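Local coordinates for phosphatidylinositol-specific phospholipase C (PDB 2PLC), which belongs to the bacterial phosphatidylinositol-specific phospholipases C, with a TIM-barrel type of fold, at residues V1-W6 against T264-I269; E87-F92 against E99-R104. One frame throughout, in Å; residues are numbered along the deposited sequence.

Interaction 1. Residues V1-W6 against T264-I269; sequences VTTKQW and TIKNII
With chi1 at 68°, Trp6 CG sits between its own backbone N and carbonyl carbon, and this turns the indole toward helix 262-269; Ile269, its CG1 beside the backbone N (chi1 -68°) and the chain extended to CD1, comes over one face of the indole, with CG1, CG2 and CD1 all meeting ring atoms. The geometry is that of a CH-pi contact: Ile269 CD1 stands 3.7 Å from the centroid of the five-membered ring of Trp6, 11° off the ring normal. Ile269 CG1 rides above the centre of the ring system and Ile269 CG2 comes within 3.6 Å of Trp6 CE3. The N-terminal loop is thereby packed against the last helix of the barrel-type fold, and both Trp6 and Ile269 also touch Pro22 of strand 20-24, which is parallel to strand 253-257. One turn earlier on the helix, Thr3 CG2 meets the aliphatic part of Lys266, 3.7 Å from Lys266 CG, the two side chains crossing at about a right angle. No hydrogen bond joins the segments; Trp6 NE1 is hydrogen-bonded to Gly57 O and Thr3 OG1 to Glu55 O, so these polar ends are held by residues outside the two segments.

Interaction 2. Residues E87-F92 against E99-R104; sequences ETITQF and ETIIMR
Ile101 CD1 fits between two side chains of helix 82-95, lying 3.6 Å from Ile89 CG2 and 4.0 Å from Phe92 CD2, while Glu99 CB is 4.2 Å from Phe92 CE2. Here a helix packs on the strand that follows it, the helix-strand half of a beta-alpha-beta crossover: strand 60-65 comes earlier in the chain and runs parallel to strand 101-107 beside it, as expected in a TIM-barrel type of fold. Ile89 and Phe92 are three residues apart on one side of the helix, and the extended chain of Ile101 (chi2 175°) carries its CD1 to both. Phe92 places CG anti to its backbone N (chi1 177°), which brings the ring end nearer the strand than its first bond suggests. No hydrogen bond crosses the contact, and all four touching residues are buried. Leu54 of helix 50-55 lies against both Phe92 and Ile101, while Ile89 also touches Ile61 and Ile152 on the two neighbouring strands. Backbone bonds of Ile101 to Lys151 and Leu153, and of Ile102 to Arg59 and Ile61, fix the strand on both sides. Glu99 OE1 takes a salt bridge from Arg59 NH2 and a hydrogen bond from Met7 N; Glu99 OE2 accepts from Ser8 N.

In the fold
The centres of the two contacts lie about 16 Å apart, and along the chain interaction 2 is nested within the loop that interaction 1 closes: residues 1-6 come first, then 87-92 and 99-104, and finally 264-269. Interaction 1 brings the N-terminal loop to helix 262-269, whose neighbours include strands 20-24 and 253-257 of the parallel sheet; interaction 2 joins helix 82-95 to strand 101-107 of the mixed sheet. The two also touch directly, with Lys4 O 3.6 Å from Phe92 CZ and Trp6 N 3.5 Å from Glu99 OE1. Trp6 packs on Arg59, which also salt-bridges Glu99, so the N-terminal loop lies between helix 262-269 and the 82-107 region and ties both chain ends to the barrel-type body.

Interaction 1. Residues V1-W6 against T264-I269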
ATOM      1  N   VAL A   1     -20.145  -8.137  -5.101  1.00 71.71           N
ATOM      2  CA  VAL A   1     -19.926  -6.693  -5.414  1.00 72.36           C
ATOM      3  C   VAL A   1     -18.705  -6.520  -6.320  1.00 67.92           C
ATOM      4  O   VAL A   1     -17.833  -7.391  -6.379  1.00 64.08           O
ATOM      5  CB  VAL A   1     -19.724  -5.857  -4.116  1.00 75.47           C
ATOM      6  CG1 VAL A   1     -19.658  -4.359  -4.438  1.00 73.20           C
ATOM      7  CG2 VAL A   1     -20.852  -6.138  -3.129  1.00 77.26           C
ATOM      8  N   THR A   2     -18.664  -5.399  -7.036  1.00 62.22           N
ATOM      9  CA  THR A   2     -17.559  -5.095  -7.938  1.00 58.31           C
ATOM     10  C   THR A   2     -16.303  -4.686  -7.181  1.00 53.12           C
ATOM     11  O   THR A   2     -16.370  -3.983  -6.169  1.00 51.71           O
ATOM     12  CB  THR A   2     -17.918  -3.957  -8.913  1.00 63.07           C
ATOM     13  OG1 THR A   2     -18.369  -2.815  -8.171  1.00 62.79           O
ATOM     14  CG2 THR A   2     -18.997  -4.401  -9.889  1.00 63.60           C
ATOM     15  N   THR A   3     -15.157  -5.121  -7.693  1.00 44.32           N
ATOM     16  CA  THR A   3     -13.866  -4.797  -7.094  1.00 36.08           C
ATOM     17  C   THR A   3     -13.603  -3.298  -7.200  1.00 33.18           C
ATOM     18  O   THR A   3     -12.801  -2.742  -6.450  1.00 37.54           O
ATOM     19  CB  THR A   3     -12.723  -5.547  -7.803  1.00 28.10           C
ATOM     20  OG1 THR A   3     -12.762  -5.260  -9.206  1.00 30.88           O
ATOM     21  CG2 THR A   3     -12.854  -7.046  -7.591  1.00 23.46           C
ATOM     22  N   LYS A   4     -14.297  -2.644  -8.125  1.00 33.18           N
ATOM     23  CA  LYS A   4     -14.138  -1.209  -8.339  1.00 33.17           C
ATOM     24  C   LYS A   4     -14.702  -0.372  -7.183  1.00 31.94           C
ATOM     25  O   LYS A   4     -14.246   0.747  -6.940  1.00 33.26           O
ATOM     26  CB  LYS A   4     -14.794  -0.813  -9.663  1.00 37.53           C
ATOM     27  CG  LYS A   4     -14.505   0.604 -10.110  1.00 48.97           C
ATOM     28  CD  LYS A   4     -14.958   0.825 -11.543  1.00 60.71           C
ATOM     29  CE  LYS A   4     -16.464   0.657 -11.693  1.00 63.52           C
ATOM     30  NZ  LYS A   4     -16.889   0.767 -13.118  1.00 68.23           N
ATOM     31  N   GLN A   5     -15.674  -0.929  -6.460  1.00 34.53           N
ATOM     32  CA  GLN A   5     -16.293  -0.232  -5.333  1.00 33.15           C
ATOM     33  C   GLN A   5     -16.597  -1.171  -4.173  1.00 29.45           C
ATOM     34  O   GLN A   5     -17.648  -1.062  -3.546  1.00 32.26           O
ATOM     35  CB  GLN A   5     -17.593   0.446  -5.778  1.00 37.57           C
ATOM     36  CG  GLN A   5     -17.425   1.449  -6.909  1.00 50.26           C
ATOM     37  CD  GLN A   5     -18.691   2.228  -7.199  1.00 54.30           C
ATOM     38  OE1 GLN A   5     -19.801   1.735  -6.994  1.00 55.06           O
ATOM     39  NE2 GLN A   5     -18.529   3.460  -7.675  1.00 55.71           N
ATOM     40  N   TRP A   6     -15.665  -2.069  -3.860  1.00 28.84           N
ATOM     41  CA  TRP A   6     -15.877  -3.029  -2.779  1.00 22.78           C
ATOM     42  C   TRP A   6     -15.970  -2.438  -1.375  1.00 26.05           C
ATOM     43  O   TRP A   6     -16.758  -2.920  -0.561  1.00 31.17           O
ATOM     44  CB  TRP A   6     -14.836  -4.155  -2.819  1.00 23.14           C
ATOM     45  CG  TRP A   6     -13.408  -3.754  -2.492  1.00 24.34           C
ATOM     46  CD1 TRP A   6     -12.465  -3.274  -3.362  1.00 25.78           C
ATOM     47  CD2 TRP A   6     -12.742  -3.902  -1.226  1.00 25.87           C
ATOM     48  NE1 TRP A   6     -11.254  -3.127  -2.721  1.00 19.63           N
ATOM     49  CE2 TRP A   6     -11.395  -3.504  -1.412  1.00 23.36           C
ATOM     50  CE3 TRP A   6     -13.151  -4.337   0.043  1.00 21.57           C
ATOM     51  CZ2 TRP A   6     -10.457  -3.530  -0.375  1.00 21.37           C
ATOM     52  CZ3 TRP A   6     -12.218  -4.362   1.073  1.00 21.47           C
ATOM     53  CH2 TRP A   6     -10.885  -3.962   0.857  1.00 22.24           C
ATOM     54  N   THR A 264      -6.703 -13.628  -7.049  1.00 23.93           N
ATOM     55  CA  THR A 264      -6.137 -13.507  -5.713  1.00 25.18           C
ATOM     56  C   THR A 264      -6.660 -12.262  -5.005  1.00 22.55           C
ATOM     57  O   THR A 264      -6.970 -12.303  -3.817  1.00 27.86           O
ATOM     58  CB  THR A 264      -4.597 -13.440  -5.767  1.00 23.43           C
ATOM     59  OG1 THR A 264      -4.101 -14.478  -6.620  1.00 27.36           O
ATOM     60  CG2 THR A 264      -4.007 -13.621  -4.380  1.00 23.63           C
ATOM     61  N   ILE A 265      -6.746 -11.157  -5.739  1.00 19.57           N
ATOM     62  CA  ILE A 265      -7.228  -9.898  -5.187  1.00 17.71           C
ATOM     63  C   ILE A 265      -8.680 -10.031  -4.722  1.00 22.75           C
ATOM     64  O   ILE A 265      -9.033  -9.578  -3.630  1.00 25.75           O
ATOM     65  CB  ILE A 265      -7.094  -8.755  -6.220  1.00 18.50           C
ATOM     66  CG1 ILE A 265      -5.621  -8.563  -6.594  1.00  9.06           C
ATOM     67  CG2 ILE A 265      -7.669  -7.456  -5.659  1.00 10.79           C
ATOM     68  CD1 ILE A 265      -5.393  -7.681  -7.814  1.00 16.18           C
ATOM     69  N   LYS A 266      -9.507 -10.687  -5.534  1.00 23.64           N
ATOM     70  CA  LYS A 266     -10.915 -10.885  -5.198  1.00 29.93           C
ATOM     71  C   LYS A 266     -11.096 -11.731  -3.944  1.00 25.55           C
ATOM     72  O   LYS A 266     -11.923 -11.418  -3.090  1.00 33.45           O
ATOM     73  CB  LYS A 266     -11.667 -11.553  -6.356  1.00 35.67           C
ATOM     74  CG  LYS A 266     -12.072 -10.622  -7.486  1.00 44.91           C
ATOM     75  CD  LYS A 266     -12.959 -11.351  -8.486  1.00 53.12           C
ATOM     76  CE  LYS A 266     -13.409 -10.442  -9.619  1.00 59.45           C
ATOM     77  NZ  LYS A 266     -14.286 -11.162 -10.591  1.00 66.40           N
ATOM     78  N   ASN A 267     -10.330 -12.811  -3.843  1.00 23.61           N
ATOM     79  CA  ASN A 267     -10.425 -13.700  -2.694  1.00 24.42           C
ATOM     80  C   ASN A 267      -9.995 -13.052  -1.390  1.00 22.92           C
ATOM     81  O   ASN A 267     -10.506 -13.402  -0.326  1.00 22.19           O
ATOM     82  CB  ASN A 267      -9.660 -14.998  -2.956  1.00 28.98           C
ATOM     83  CG  ASN A 267     -10.389 -15.906  -3.923  1.00 28.21           C
ATOM     84  OD1 ASN A 267     -11.586 -15.748  -4.145  1.00 29.56           O
ATOM     85  ND2 ASN A 267      -9.677 -16.864  -4.498  1.00 28.11           N
ATOM     86  N   ILE A 268      -9.064 -12.106  -1.465  1.00 19.54           N
ATOM     87  CA  ILE A 268      -8.616 -11.405  -0.267  1.00 19.62           C
ATOM     88  C   ILE A 268      -9.739 -10.457   0.163  1.00 21.18           C
ATOM     89  O   ILE A 268     -10.020 -10.314   1.354  1.00 28.39           O
ATOM     90  CB  ILE A 268      -7.307 -10.621  -0.516  1.00 17.43           C
ATOM     91  CG1 ILE A 268      -6.167 -11.598  -0.791  1.00 13.73           C
ATOM     92  CG2 ILE A 268      -6.967  -9.749   0.686  1.00 17.66           C
ATOM     93  CD1 ILE A 268      -4.846 -10.929  -1.094  1.00 17.21           C
ATOM     94  N   ILE A 269     -10.399  -9.847  -0.819  1.00 21.15           N
ATOM     95  CA  ILE A 269     -11.518  -8.938  -0.557  1.00 23.56           C
ATOM     96  C   ILE A 269     -12.677  -9.716   0.082  1.00 26.44           C
ATOM     97  O   ILE A 269     -13.294  -9.246   1.044  1.00 21.98           O
ATOM     98  CB  ILE A 269     -12.023  -8.270  -1.861  1.00 18.91           C
ATOM     99  CG1 ILE A 269     -10.975  -7.298  -2.404  1.00 19.70           C
ATOM    100  CG2 ILE A 269     -13.347  -7.544  -1.619  1.00 20.45           C
ATOM    101  CD1 ILE A 269     -11.302  -6.761  -3.789  1.00 20.12           C
TER

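Interaction 2. Residues E87-F92 against E99-R104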
ATOM      1  N   GLU A  87      -3.075  12.667  -9.630  1.00 13.26           N
ATOM      2  CA  GLU A  87      -4.237  12.927 -10.476  1.00 15.22           C
ATOM      3  C   GLU A  87      -5.006  11.644 -10.749  1.00 19.54           C
ATOM      4  O   GLU A  87      -6.236  11.645 -10.810  1.00 28.09           O
ATOM      5  CB  GLU A  87      -3.844  13.589 -11.793  1.00 18.93           C
ATOM      6  CG  GLU A  87      -5.009  13.657 -12.763  1.00 18.37           C
ATOM      7  CD  GLU A  87      -4.819  14.671 -13.846  1.00 24.29           C
ATOM      8  OE1 GLU A  87      -4.138  14.357 -14.843  1.00 28.75           O
ATOM      9  OE2 GLU A  87      -5.369  15.782 -13.701  1.00 22.67           O
ATOM     10  N   THR A  88      -4.275  10.549 -10.907  1.00 17.05           N
ATOM     11  CA  THR A  88      -4.893   9.258 -11.153  1.00 14.64           C
ATOM     12  C   THR A  88      -5.678   8.814  -9.923  1.00 17.93           C
ATOM     13  O   THR A  88      -6.845   8.452 -10.035  1.00 19.81           O
ATOM     14  CB  THR A  88      -3.837   8.191 -11.506  1.00 19.16           C
ATOM     15  OG1 THR A  88      -3.133   8.582 -12.694  1.00 14.17           O
ATOM     16  CG2 THR A  88      -4.502   6.837 -11.740  1.00 23.57           C
ATOM     17  N   ILE A  89      -5.037   8.855  -8.754  1.00 20.04           N
ATOM     18  CA  ILE A  89      -5.676   8.449  -7.498  1.00 22.50           C
ATOM     19  C   ILE A  89      -6.930   9.283  -7.256  1.00 22.10           C
ATOM     20  O   ILE A  89      -8.000   8.762  -6.938  1.00 26.70           O
ATOM     21  CB  ILE A  89      -4.758   8.679  -6.283  1.00 22.69           C
ATOM     22  CG1 ILE A  89      -3.385   8.052  -6.502  1.00 27.24           C
ATOM     23  CG2 ILE A  89      -5.411   8.119  -5.036  1.00 28.07           C
ATOM     24  CD1 ILE A  89      -3.437   6.604  -6.864  1.00 36.92           C
ATOM     25  N   THR A  90      -6.762  10.590  -7.400  1.00 22.93           N
ATOM     26  CA  THR A  90      -7.828  11.559  -7.212  1.00 25.51           C
ATOM     27  C   THR A  90      -9.007  11.349  -8.162  1.00 26.79           C
ATOM     28  O   THR A  90     -10.159  11.436  -7.743  1.00 33.14           O
ATOM     29  CB  THR A  90      -7.254  12.967  -7.332  1.00 21.30           C
ATOM     30  OG1 THR A  90      -6.464  13.233  -6.170  1.00 33.05           O
ATOM     31  CG2 THR A  90      -8.339  13.991  -7.439  1.00 41.10           C
ATOM     32  N   GLN A  91      -8.726  11.051  -9.427  1.00 26.24           N
ATOM     33  CA  GLN A  91      -9.788  10.808 -10.398  1.00 27.36           C
ATOM     34  C   GLN A  91     -10.568   9.553 -10.033  1.00 28.79           C
ATOM     35  O   GLN A  91     -11.782   9.485 -10.236  1.00 35.77           O
ATOM     36  CB  GLN A  91      -9.219  10.682 -11.813  1.00 35.65           C
ATOM     37  CG  GLN A  91      -8.838  12.012 -12.446  1.00 57.09           C
ATOM     38  CD  GLN A  91     -10.007  12.987 -12.516  1.00 66.86           C
ATOM     39  OE1 GLN A  91     -10.963  12.776 -13.266  1.00 74.85           O
ATOM     40  NE2 GLN A  91      -9.937  14.056 -11.730  1.00 68.46           N
ATOM     41  N   PHE A  92      -9.869   8.560  -9.485  1.00 27.15           N
ATOM     42  CA  PHE A  92     -10.499   7.309  -9.084  1.00 21.45           C
ATOM     43  C   PHE A  92     -11.418   7.540  -7.890  1.00 19.55           C
ATOM     44  O   PHE A  92     -12.539   7.032  -7.853  1.00 24.23           O
ATOM     45  CB  PHE A  92      -9.444   6.265  -8.721  1.00 19.99           C
ATOM     46  CG  PHE A  92     -10.027   4.974  -8.230  1.00 21.74           C
ATOM     47  CD1 PHE A  92     -10.541   4.048  -9.125  1.00 18.18           C
ATOM     48  CD2 PHE A  92     -10.095   4.697  -6.868  1.00 23.21           C
ATOM     49  CE1 PHE A  92     -11.118   2.867  -8.678  1.00 19.42           C
ATOM     50  CE2 PHE A  92     -10.673   3.515  -6.406  1.00 17.38           C
ATOM     51  CZ  PHE A  92     -11.186   2.601  -7.315  1.00 18.28           C
ATOM     52  N   GLU A  99     -14.656   4.715  -1.584  1.00 30.45           N
ATOM     53  CA  GLU A  99     -13.426   3.949  -1.412  1.00 24.76           C
ATOM     54  C   GLU A  99     -12.375   4.779  -0.694  1.00 21.52           C
ATOM     55  O   GLU A  99     -12.480   5.999  -0.623  1.00 24.60           O
ATOM     56  CB  GLU A  99     -12.869   3.516  -2.770  1.00 21.99           C
ATOM     57  CG  GLU A  99     -13.842   2.759  -3.650  1.00 19.55           C
ATOM     58  CD  GLU A  99     -14.396   1.521  -2.987  1.00 18.25           C
ATOM     59  OE1 GLU A  99     -13.620   0.586  -2.719  1.00 22.17           O
ATOM     60  OE2 GLU A  99     -15.615   1.477  -2.746  1.00 28.61           O
ATOM     61  N   THR A 100     -11.378   4.101  -0.134  1.00 24.34           N
ATOM     62  CA  THR A 100     -10.281   4.760   0.564  1.00 20.29           C
ATOM     63  C   THR A 100      -8.980   4.105   0.131  1.00 23.37           C
ATOM     64  O   THR A 100      -8.924   2.897  -0.107  1.00 25.26           O
ATOM     65  CB  THR A 100     -10.419   4.697   2.112  1.00 23.09           C
ATOM     66  OG1 THR A 100      -9.194   5.133   2.722  1.00 27.52           O
ATOM     67  CG2 THR A 100     -10.737   3.296   2.579  1.00 34.89           C
ATOM     68  N   ILE A 101      -7.937   4.912   0.000  1.00 29.16           N
ATOM     69  CA  ILE A 101      -6.648   4.403  -0.428  1.00 26.78           C
ATOM     70  C   ILE A 101      -5.572   4.714   0.590  1.00 25.64           C
ATOM     71  O   ILE A 101      -5.509   5.815   1.134  1.00 30.13           O
ATOM     72  CB  ILE A 101      -6.273   4.965  -1.823  1.00 25.62           C
ATOM     73  CG1 ILE A 101      -7.273   4.445  -2.855  1.00 20.79           C
ATOM     74  CG2 ILE A 101      -4.848   4.579  -2.209  1.00 24.32           C
ATOM     75  CD1 ILE A 101      -7.095   5.001  -4.225  1.00 33.41           C
ATOM     76  N   ILE A 102      -4.790   3.692   0.911  1.00 23.78           N
ATOM     77  CA  ILE A 102      -3.692   3.831   1.851  1.00 21.08           C
ATOM     78  C   ILE A 102      -2.468   3.943   0.959  1.00 19.32           C
ATOM     79  O   ILE A 102      -2.238   3.089   0.108  1.00 20.96           O
ATOM     80  CB  ILE A 102      -3.589   2.610   2.767  1.00 18.36           C
ATOM     81  CG1 ILE A 102      -4.931   2.386   3.469  1.00 21.04           C
ATOM     82  CG2 ILE A 102      -2.464   2.813   3.783  1.00 15.35           C
ATOM     83  CD1 ILE A 102      -5.021   1.086   4.214  1.00 22.93           C
ATOM     84  N   MET A 103      -1.690   5.001   1.154  1.00 18.77           N
ATOM     85  CA  MET A 103      -0.531   5.238   0.323  1.00 10.65           C
ATOM     86  C   MET A 103       0.771   5.485   1.053  1.00 15.65           C
ATOM     87  O   MET A 103       0.901   6.424   1.835  1.00 19.83           O
ATOM     88  CB  MET A 103      -0.821   6.415  -0.612  1.00 17.90           C
ATOM     89  CG  MET A 103       0.350   6.831  -1.481  1.00 20.31           C
ATOM     90  SD  MET A 103      -0.066   8.238  -2.510  1.00 29.23           S
ATOM     91  CE  MET A 103       0.977   9.479  -1.807  1.00 25.19           C
ATOM     92  N   ARG A 104       1.747   4.632   0.769  1.00 16.40           N
ATOM     93  CA  ARG A 104       3.070   4.760   1.344  1.00 14.22           C
ATOM     94  C   ARG A 104       3.848   5.639   0.375  1.00 15.94           C
ATOM     95  O   ARG A 104       3.924   5.338  -0.816  1.00 17.47           O
ATOM     96  CB  ARG A 104       3.733   3.390   1.436  1.00 14.90           C
ATOM     97  CG  ARG A 104       5.175   3.432   1.874  1.00 14.09           C
ATOM     98  CD  ARG A 104       5.839   2.088   1.670  1.00 18.65           C
ATOM     99  NE  ARG A 104       7.227   2.089   2.123  1.00 18.81           N
ATOM    100  CZ  ARG A 104       7.996   1.005   2.166  1.00 23.32           C
ATOM    101  NH1 ARG A 104       7.517  -0.164   1.776  1.00 23.45           N
ATOM    102  NH2 ARG A 104       9.231   1.080   2.644  1.00 30.31           N
TER